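Local coordinates for NAD_Gly3P_dh, NAD-dependent glycerol-3-phosphate dehydrogenase (Streptosporangium roseum, PDB 5OCM), which acts as an imine reductase of the HIBADH-related family, probably using NADPH to reduce imines to amines, at residues 226-231 with 281-286; 233-238 with 268-273. All blocks are in the same frame, centred on the assembly; numbering follows the deposited sequence.

Contact 1 of 2, residues 226-231 with 281-286; sequences GAYPAL and AMIEQF
Glu284 has both carboxylate oxygens engaged beside Tyr228. OE1 is hydrogen-bonded to Gln274 NE2. A water sits between Glu284 OE2 and Tyr228 OH, but at 2.5 Å and 2.4 Å from these atoms the bridge is too short to be read with confidence. The water lies in the plane of the tyrosine ring, at its edge. OE2 itself is 3.8 Å from Tyr228 CE2, and the carboxylate stands almost perpendicular to the ring, 89° between planes. The rest of the contact is packing round the ring. Ala281 CA sits over one face in a CH-pi contact, 3.7 Å from the Tyr228 centroid and 16° off the normal. Ala281 CB adds a touch on Tyr228 CD2 at 3.7 Å. This is the largely helical C-terminal domain, of the reductive aminase-like type. Tyr228 lies in the loop between helices 198-225 and 235-252, and this loop and the 281-286 turn pack beside helix 198-225. A backbone bond to Gly278 also ties Tyr228 to the chain ahead of Ala281. Its CG stands beside its own backbone N (chi1 -44°), which folds the ring back so that Gly226 C lies over the rim of the opposite face. At the hydroxyl end, Ile283 CG2 comes within 3.4 Å of Tyr228 OH. A leucine at Tyr228 would probably leave Ala281 CA without its aromatic face and Ile283 CG2 without the hydroxyl end it packs on. Ile283 also packs on Val223 and on Ala189 of the second subunit.

Contact 2 of 2, residues 233-238 with 268-273; sequences ATIDTH and RALAGG. With 9RH (2,2,2-trifluoromethyl acetophenone hydrate), chain H; NAP (NADP nicotinamide-adenine-dinucleotide phosphate), chain B.
The His238 ring has O1 of the bound trifluoroacetophenone hydrate over the centre of one face, 3.1 Å above the plane, and Thr234 C at its edge. Its ND1 is hydrogen-bonded to Trp178 NE1 of the second subunit, and Tyr279 meets the ring at about 45°. The other flat group, the Asp236 carboxylate, places OD1 3.3 Å from Leu270 CD2, and the two side chains meet at a slant. Beside it, Ile235 and Leu270 run past each other in opposite directions, with Ile235 CG2 4.0 Å from Leu270 CD2. The other branch of the isoleucine has CG1 beside the backbone N (chi1 -70°) and extends on to CD1. That end, Ile235 CD1, reaches Ala269 CB at 4.2 Å. This joins the start of helix 235-252 to the end of helix 257-271. The first begins with Thr234 as N-cap, whose OG1 is hydrogen-bonded to Thr237 OG1 at 3.0 Å. The second ends in a Schellman motif with Gly273 as C-prime residue. Thr237 CG2 lies 3.3 Å from F1 of the hydrate, and Ala233 CB 3.7 Å from O7N of the NADP carboxamide. Thr241 OG1 is hydrogen-bonded to the hydrate. The cofactor is gripped largely by the second subunit, so the pocket is shared across the dimer. His238 and Thr237 face the ligand, while Ile235 and Asp236 face helix 257-271. No hydrogen bond joins the two segments. They meet by aliphatic packing, with one carboxylate oxygen against a leucine methyl, so their hold on each other probably rests on packing.

In the fold
Both contacts belong to the C-terminal domain and are partly buried, and their centres are 10 Å apart. Contact 1 joins a loop to the 3-10 turn and weakly bonded helix of 281-286, while contact 2 joins two long helices near their ends. They touch directly: Met282 and Gln285 pack on helix 257-271, and Ala281 CB meets Ile235 CD1. In each, two touching residues are buried and an acidic side chain lies at the exposed margin. Contact 1 centres on an aromatic ring. Contact 2 is mainly aliphatic, with a carboxylate oxygen against a leucine methyl, and keeps its ring chemistry for the ligand. Both reach the second subunit, contact 1 by packing and hydrogen bonds, contact 2 through the pocket that binds the hydrate and NADP and a salt bridge from Arg268.

Contact 1 of 2, residues 226-231 with 281-286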
loop_
_atom_site.group_PDB
_atom_site.type_symbol
_atom_site.label_atom_id
_atom_site.label_comp_id
_atom_site.label_asym_id
_atom_site.label_seq_id
_atom_site.Cartn_x
_atom_site.Cartn_y
_atom_site.Cartn_z
ATOM N N GLY A 226 12.190 -11.104 15.604
ATOM C CA GLY A 226 12.839 -9.992 16.318
ATOM C C GLY A 226 14.235 -9.770 15.888
ATOM O O GLY A 226 15.069 -9.399 16.669
ATOM N N ALA A 227 14.530 -10.022 14.613
ATOM C CA ALA A 227 15.873 -9.914 14.059
ATOM C C ALA A 227 15.717 -9.328 12.656
ATOM O O ALA A 227 14.962 -9.866 11.852
ATOM C CB ALA A 227 16.535 -11.267 14.001
ATOM N N TYR A 228 16.463 -8.249 12.394
ATOM C CA TYR A 228 16.184 -7.397 11.269
ATOM C C TYR A 228 17.415 -7.119 10.412
ATOM O O TYR A 228 17.755 -5.959 10.196
ATOM C CB TYR A 228 15.622 -6.066 11.831
ATOM C CG TYR A 228 14.599 -6.247 12.939
ATOM C CD1 TYR A 228 13.335 -6.704 12.657
ATOM C CD2 TYR A 228 14.887 -5.918 14.242
ATOM C CE1 TYR A 228 12.372 -6.844 13.685
ATOM C CE2 TYR A 228 13.953 -6.082 15.262
ATOM C CZ TYR A 228 12.710 -6.561 14.971
ATOM O OH TYR A 228 11.758 -6.732 15.941
ATOM N N PRO A 229 18.042 -8.161 9.853
ATOM C CA PRO A 229 19.205 -7.874 8.988
ATOM C C PRO A 229 18.779 -7.132 7.718
ATOM O O PRO A 229 17.728 -7.380 7.189
ATOM C CB PRO A 229 19.764 -9.279 8.667
ATOM C CG PRO A 229 18.557 -10.147 8.692
ATOM C CD PRO A 229 17.747 -9.587 9.895
ATOM N N ALA A 230 19.644 -6.250 7.239
ATOM C CA ALA A 230 19.393 -5.470 6.033
ATOM C C ALA A 230 19.774 -6.273 4.813
ATOM O O ALA A 230 20.851 -6.104 4.275
ATOM C CB ALA A 230 20.146 -4.159 6.101
ATOM N N LEU A 231 18.899 -7.184 4.413
ATOM C CA LEU A 231 19.148 -8.041 3.274
ATOM C C LEU A 231 18.972 -7.309 1.941
ATOM O O LEU A 231 19.550 -7.676 0.958
ATOM C CB LEU A 231 18.304 -9.282 3.294
ATOM C CG LEU A 231 18.639 -10.128 4.571
ATOM C CD1 LEU A 231 17.619 -11.259 4.731
ATOM C CD2 LEU A 231 20.065 -10.671 4.566
ATOM N N ALA A 281 12.926 -3.416 11.331
ATOM C CA ALA A 281 13.237 -2.933 12.673
ATOM C C ALA A 281 12.332 -1.784 13.112
ATOM O O ALA A 281 12.136 -1.554 14.330
ATOM C CB ALA A 281 14.680 -2.534 12.765
ATOM N N MET A 282 11.714 -1.090 12.146
ATOM C CA MET A 282 10.731 -0.048 12.435
ATOM C C MET A 282 9.542 -0.534 13.234
ATOM O O MET A 282 8.862 0.294 13.862
ATOM C CB MET A 282 10.245 0.595 11.139
ATOM C CG MET A 282 11.314 1.451 10.488
ATOM S SD MET A 282 11.806 2.886 11.464
ATOM C CE MET A 282 10.256 3.690 11.703
ATOM N N ILE A 283 9.288 -1.850 13.283
ATOM C CA ILE A 283 8.232 -2.354 14.119
ATOM C C ILE A 283 8.348 -1.824 15.551
ATOM O O ILE A 283 7.312 -1.581 16.216
ATOM C CB ILE A 283 8.235 -3.931 14.165
ATOM C CG1 ILE A 283 7.042 -4.488 14.908
ATOM C CG2 ILE A 283 9.507 -4.520 14.768
ATOM C CD1 ILE A 283 5.752 -4.231 14.170
ATOM N N GLU A 284 9.590 -1.635 16.034
ATOM C CA GLU A 284 9.793 -1.187 17.417
ATOM C C GLU A 284 9.218 0.226 17.651
ATOM O O GLU A 284 8.836 0.549 18.759
ATOM C CB GLU A 284 11.274 -1.235 17.812
ATOM C CG GLU A 284 11.866 -2.639 17.713
ATOM C CD GLU A 284 13.265 -2.809 18.235
ATOM O OE1 GLU A 284 13.913 -1.806 18.475
ATOM O OE2 GLU A 284 13.680 -3.967 18.410
ATOM N N GLN A 285 9.104 1.040 16.596
ATOM C CA GLN A 285 8.501 2.365 16.739
ATOM C C GLN A 285 6.977 2.356 16.830
ATOM O O GLN A 285 6.385 3.351 17.211
ATOM C CB GLN A 285 8.955 3.277 15.611
ATOM C CG GLN A 285 10.479 3.362 15.513
ATOM C CD GLN A 285 11.098 3.711 16.864
ATOM O OE1 GLN A 285 10.537 4.520 17.641
ATOM N NE2 GLN A 285 12.216 3.082 17.177
ATOM N N PHE A 286 6.336 1.232 16.500
ATOM C CA PHE A 286 4.876 1.119 16.538
ATOM C C PHE A 286 4.318 0.413 17.741
ATOM O O PHE A 286 3.115 0.565 18.012
ATOM C CB PHE A 286 4.360 0.546 15.234
ATOM C CG PHE A 286 4.739 1.369 14.035
ATOM C CD1 PHE A 286 4.155 2.609 13.804
ATOM C CD2 PHE A 286 5.720 0.954 13.180
ATOM C CE1 PHE A 286 4.534 3.372 12.713
ATOM C CE2 PHE A 286 6.098 1.708 12.088
ATOM C CZ PHE A 286 5.535 2.955 11.873
HETATM O O HOH W 1 12.185 -5.975 18.196
#

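Contact 2 of 2, residues 233-238 with 268-273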
loop_
_atom_site.group_PDB
_atom_site.type_symbol
_atom_site.label_atom_id
_atom_site.label_comp_id
_atom_site.label_asym_id
_atom_site.label_seq_id
_atom_site.Cartn_x
_atom_site.Cartn_y
_atom_site.Cartn_z
ATOM N N ALA A 233 18.057 -3.321 1.928
ATOM C CA ALA A 233 18.460 -1.948 2.130
ATOM C C ALA A 233 18.474 -1.651 3.619
ATOM O O ALA A 233 17.585 -2.104 4.364
ATOM C CB ALA A 233 17.473 -1.014 1.439
ATOM N N THR A 234 19.436 -0.861 4.086
ATOM C CA THR A 234 19.469 -0.398 5.448
ATOM C C THR A 234 18.507 0.778 5.675
ATOM O O THR A 234 18.114 1.522 4.732
ATOM C CB THR A 234 20.882 0.099 5.833
ATOM O OG1 THR A 234 21.240 1.190 4.978
ATOM C CG2 THR A 234 21.941 -0.989 5.665
ATOM N N ILE A 235 18.108 0.974 6.930
ATOM C CA ILE A 235 17.356 2.167 7.292
ATOM C C ILE A 235 18.107 3.462 6.884
ATOM O O ILE A 235 17.490 4.436 6.427
ATOM C CB ILE A 235 16.959 2.152 8.748
ATOM C CG1 ILE A 235 15.876 1.068 8.939
ATOM C CG2 ILE A 235 16.382 3.503 9.180
ATOM C CD1 ILE A 235 15.540 0.817 10.419
ATOM N N ASP A 236 19.440 3.467 7.013
ATOM C CA ASP A 236 20.197 4.650 6.560
ATOM C C ASP A 236 19.969 4.919 5.073
ATOM O O ASP A 236 19.780 6.080 4.663
ATOM C CB ASP A 236 21.725 4.456 6.786
ATOM C CG ASP A 236 22.135 4.553 8.245
ATOM O OD1 ASP A 236 21.562 5.380 8.987
ATOM O OD2 ASP A 236 23.079 3.821 8.598
ATOM N N THR A 237 19.948 3.873 4.277
ATOM C CA THR A 237 19.718 4.018 2.837
ATOM C C THR A 237 18.273 4.524 2.572
ATOM O O THR A 237 18.058 5.452 1.751
ATOM C CB THR A 237 19.998 2.693 2.119
ATOM O OG1 THR A 237 21.368 2.385 2.283
ATOM C CG2 THR A 237 19.687 2.721 0.689
ATOM N N HIS A 238 17.311 3.934 3.271
ATOM C CA HIS A 238 15.949 4.449 3.230
ATOM C C HIS A 238 15.858 5.962 3.514
ATOM O O HIS A 238 15.199 6.713 2.780
ATOM C CB HIS A 238 14.999 3.692 4.214
ATOM C CG HIS A 238 14.529 2.344 3.723
ATOM N ND1 HIS A 238 13.349 2.190 3.015
ATOM C CD2 HIS A 238 15.014 1.090 3.912
ATOM C CE1 HIS A 238 13.154 0.894 2.793
ATOM N NE2 HIS A 238 14.139 0.204 3.324
ATOM N N ARG A 268 13.788 8.022 15.023
ATOM C CA ARG A 268 13.774 7.330 16.294
ATOM C C ARG A 268 14.585 6.035 16.234
ATOM O O ARG A 268 15.320 5.713 17.192
ATOM C CB ARG A 268 12.377 7.051 16.789
ATOM C CG ARG A 268 11.589 8.321 17.016
ATOM C CD ARG A 268 10.198 8.061 17.439
ATOM N NE ARG A 268 9.423 9.295 17.343
ATOM C CZ ARG A 268 8.111 9.369 17.478
ATOM N NH1 ARG A 268 7.505 10.550 17.373
ATOM N NH2 ARG A 268 7.370 8.267 17.692
ATOM N N ALA A 269 14.515 5.324 15.108
ATOM C CA ALA A 269 15.320 4.131 14.942
ATOM C C ALA A 269 16.799 4.526 14.854
ATOM O O ALA A 269 17.666 3.874 15.406
ATOM C CB ALA A 269 14.904 3.378 13.686
ATOM N N LEU A 270 17.066 5.588 14.118
ATOM C CA LEU A 270 18.446 6.081 13.990
ATOM C C LEU A 270 19.041 6.484 15.341
ATOM O O LEU A 270 20.183 6.145 15.622
ATOM C CB LEU A 270 18.512 7.279 13.034
ATOM C CG LEU A 270 18.157 6.950 11.594
ATOM C CD1 LEU A 270 18.296 8.229 10.783
ATOM C CD2 LEU A 270 18.969 5.878 11.032
ATOM N N ALA A 271 18.260 7.137 16.157
ATOM C CA ALA A 271 18.672 7.534 17.518
ATOM C C ALA A 271 18.945 6.307 18.404
ATOM O O ALA A 271 19.769 6.398 19.305
ATOM C CB ALA A 271 17.636 8.399 18.168
ATOM N N GLY A 272 18.265 5.205 18.151
ATOM C CA GLY A 272 18.562 3.922 18.813
ATOM C C GLY A 272 19.672 3.118 18.176
ATOM O O GLY A 272 19.876 1.976 18.534
ATOM N N GLY A 273 20.425 3.686 17.221
ATOM C CA GLY A 273 21.538 2.983 16.633
ATOM C C GLY A 273 21.206 1.939 15.586
ATOM O O GLY A 273 22.005 1.070 15.324
HETATM O O1 9RH H . 15.466 2.384 0.634
HETATM C C1 9RH H . 15.094 2.645 -0.739
HETATM O O2 9RH H . 14.191 3.713 -0.879
HETATM C C2 9RH H . 14.494 1.412 -1.412
HETATM C C3 9RH H . 14.398 0.224 -0.712
HETATM C C4 9RH H . 13.738 -0.865 -1.266
HETATM C C5 9RH H . 13.202 -0.786 -2.529
HETATM C C6 9RH H . 13.320 0.392 -3.250
HETATM C C7 9RH H . 13.956 1.490 -2.684
HETATM C C8 9RH H . 16.388 2.994 -1.412
HETATM F F1 9RH H . 16.984 4.006 -0.758
HETATM F F2 9RH H . 16.210 3.325 -2.721
HETATM F F3 9RH H . 17.153 1.917 -1.353
HETATM P PA NAP B . 25.074 0.533 -0.272
HETATM O O1A NAP B . 25.176 1.564 0.862
HETATM O O2A NAP B . 25.029 -0.938 0.051
HETATM O O5B NAP B . 26.196 0.911 -1.435
HETATM C C5B NAP B . 26.574 2.264 -1.583
HETATM C C4B NAP B . 27.641 2.231 -2.683
HETATM O O4B NAP B . 28.036 3.590 -2.906
HETATM C C3B NAP B . 28.944 1.465 -2.387
HETATM O O3B NAP B . 29.364 0.912 -3.635
HETATM C C2B NAP B . 29.889 2.571 -1.890
HETATM O O2B NAP B . 31.252 2.298 -2.006
HETATM C C1B NAP B . 29.498 3.656 -2.870
HETATM N N9A NAP B . 29.930 4.980 -2.449
HETATM C C8A NAP B . 29.480 5.677 -1.394
HETATM N N7A NAP B . 30.164 6.839 -1.323
HETATM C C5A NAP B . 31.081 6.858 -2.338
HETATM C C6A NAP B . 32.125 7.778 -2.793
HETATM N N6A NAP B . 32.250 8.915 -2.118
HETATM N N1A NAP B . 32.910 7.427 -3.818
HETATM C C2A NAP B . 32.713 6.256 -4.453
HETATM N N3A NAP B . 31.779 5.332 -4.067
HETATM C C4A NAP B . 30.979 5.595 -3.025
HETATM O O3 NAP B . 23.827 1.079 -1.047
HETATM P PN NAP B . 22.922 0.252 -2.097
HETATM O O1N NAP B . 21.796 -0.470 -1.420
HETATM O O2N NAP B . 23.793 -0.494 -3.082
HETATM O O5D NAP B . 22.280 1.497 -2.790
HETATM C C5D NAP B . 22.853 2.122 -3.972
HETATM C C4D NAP B . 21.950 3.109 -4.601
HETATM O O4D NAP B . 20.859 2.364 -5.197
HETATM C C3D NAP B . 21.331 4.081 -3.608
HETATM O O3D NAP B . 21.164 5.309 -4.307
HETATM C C2D NAP B . 19.943 3.509 -3.282
HETATM O O2D NAP B . 19.017 4.501 -2.758
HETATM C C1D NAP B . 19.618 2.834 -4.594
HETATM N N1N NAP B . 18.634 1.717 -4.468
HETATM C C2N NAP B . 18.835 0.749 -3.569
HETATM C C3N NAP B . 17.950 -0.298 -3.386
HETATM C C7N NAP B . 18.124 -1.404 -2.372
HETATM O O7N NAP B . 17.087 -2.072 -2.090
HETATM N N7N NAP B . 19.331 -1.600 -1.836
HETATM C C4N NAP B . 16.769 -0.271 -4.133
HETATM C C5N NAP B . 16.558 0.754 -5.102
HETATM C C6N NAP B . 17.489 1.785 -5.241
HETATM P P2B NAP B . 32.046 1.577 -0.806
HETATM O O1X NAP B . 31.714 0.113 -0.868
HETATM O O2X NAP B . 33.433 1.960 -1.099
HETATM O O3X NAP B . 31.496 2.170 0.448
#